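Local coordinates for protein leucyl-trna synthetase (Plasmodium falciparum, PDB 5FOD) that probably attaches leucine to its tRNA, the deposited piece being the editing domain, thought to strip wrongly attached amino acids from tRNA, at residues F25-S28 with I29-S32. The protein carries 1 engineered substitution. Residues are numbered along the deposited sequence; the frame is centred on the assembly and turned at random.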
loop_
_atom_site.group_PDB
_atom_site.type_symbol
_atom_site.label_atom_id
_atom_site.label_comp_id
_atom_site.label_asym_id
_atom_site.label_seq_id
_atom_site.Cartn_x
_atom_site.Cartn_y
_atom_site.Cartn_z
ATOM N N PHE A 25 12.685 6.642 9.381
ATOM C CA PHE A 25 11.871 6.726 10.594
ATOM C C PHE A 25 12.574 7.700 11.566
ATOM O O PHE A 25 11.891 8.573 12.110
ATOM C CB PHE A 25 11.624 5.325 11.161
ATOM C CG PHE A 25 10.874 5.285 12.494
ATOM C CD1 PHE A 25 11.517 5.619 13.679
ATOM C CD2 PHE A 25 9.590 4.807 12.559
ATOM C CE1 PHE A 25 10.882 5.540 14.895
ATOM C CE2 PHE A 25 8.937 4.740 13.780
ATOM C CZ PHE A 25 9.570 5.127 14.946
ATOM N N MET A 26 13.916 7.580 11.711
ATOM C CA MET A 26 14.685 8.347 12.714
ATOM C C MET A 26 14.872 9.787 12.257
ATOM O O MET A 26 14.832 10.691 13.083
ATOM C CB MET A 26 16.008 7.674 13.054
ATOM C CG MET A 26 15.887 6.432 13.958
ATOM S SD MET A 26 14.726 6.485 15.385
ATOM C CE MET A 26 15.469 7.825 16.327
ATOM N N ASN A 27 15.017 10.015 10.942
ATOM C CA ASN A 27 15.046 11.396 10.427
ATOM C C ASN A 27 13.710 12.081 10.743
ATOM O O ASN A 27 13.669 13.248 11.123
ATOM C CB ASN A 27 15.255 11.455 8.899
ATOM C CG ASN A 27 16.697 11.195 8.477
ATOM O OD1 ASN A 27 17.649 11.463 9.214
ATOM N ND2 ASN A 27 16.863 10.696 7.261
ATOM N N SER A 28 12.617 11.342 10.584
ATOM C CA SER A 28 11.311 11.864 10.931
ATOM C C SER A 28 11.180 12.167 12.412
ATOM O O SER A 28 10.622 13.207 12.745
ATOM C CB SER A 28 10.173 10.963 10.475
ATOM O OG SER A 28 10.187 10.885 9.069
ATOM N N ILE A 29 11.635 11.273 13.293
ATOM C CA ILE A 29 11.594 11.585 14.713
ATOM C C ILE A 29 12.361 12.902 15.013
ATOM O O ILE A 29 11.834 13.783 15.712
ATOM C CB ILE A 29 12.112 10.449 15.615
ATOM C CG1 ILE A 29 11.276 9.158 15.496
ATOM C CG2 ILE A 29 12.164 10.893 17.080
ATOM C CD1 ILE A 29 9.847 9.244 15.995
ATOM N N ARG A 30 13.570 13.020 14.472
ATOM C CA ARG A 30 14.417 14.168 14.698
ATOM C C ARG A 30 13.768 15.450 14.077
ATOM O O ARG A 30 13.781 16.520 14.674
ATOM C CB ARG A 30 15.808 13.929 14.123
ATOM C CG ARG A 30 16.755 13.135 15.016
ATOM C CD ARG A 30 18.216 13.220 14.543
ATOM N NE ARG A 30 18.295 12.614 13.227
ATOM C CZ ARG A 30 18.482 11.321 12.983
ATOM N NH1 ARG A 30 18.716 10.458 13.957
ATOM N NH2 ARG A 30 18.489 10.913 11.721
ATOM N N SER A 31 13.192 15.338 12.895
ATOM C CA SER A 31 12.564 16.521 12.288
ATOM C C SER A 31 11.390 16.980 13.144
ATOM O O SER A 31 11.189 18.180 13.338
ATOM C CB SER A 31 12.051 16.190 10.904
ATOM O OG SER A 31 10.935 15.318 11.081
ATOM N N SER A 32 10.612 16.047 13.673
ATOM C CA SER A 32 9.395 16.418 14.412
ATOM C C SER A 32 9.708 16.988 15.816
ATOM O O SER A 32 9.034 17.923 16.269
ATOM C CB SER A 32 8.388 15.274 14.464
ATOM O OG SER A 32 8.648 14.380 15.510
HETATM O O HOH W 1 18.213 14.238 10.902
#
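R30 reaches back along helix 18-35 to the side chain of N27, three residues earlier, on the exposed side of this amphipathic alpha-helix of the editing domain. Its NH2 gives a bent hydrogen bond (134° at the hydrogen) to N27 OD1 at 2.7 Å. The amide oxygen sits at the edge of the guanidinium, near its plane, while the two planes are turned 77° against each other. A water closes a small ring on the same edge: it accepts from R30 NE at 2.8 Å and donates to N27 OD1 over a longer 3.3 Å. With the arginine chain folded at chi3 (-63°), the guanidinium lies back over the helix, and the carbonyl oxygen of M26 stands over the centre of one face, 3.7 Å above the plane. The same M26 O accepts the backbone N-H of R30.

The side turned into the domain is mainly apolar around F25 and I29. F25 and I29 run side by side in the same direction, one helical turn apart, and I29 CG1 meets F25 CE1 obliquely at 3.7 Å. The methionine chain bends at chi2 and chi3, bringing M26 SD in plane to the edge of the F25 ring. F83 packs edge-to-face with that ring, and I29 also touches F63, W78 and N184, the last on strand 182-187, so this side seats the helix against the rest of the domain.

The serines turn their hydroxyls onto the helix's own carbonyls: S28 OG bonds to I24 O, and S32 OG to I29 O. S28 O takes two donors from the same face of its carbonyl plane, S32 N at 3.0 Å and S31 OG at 2.7 Å.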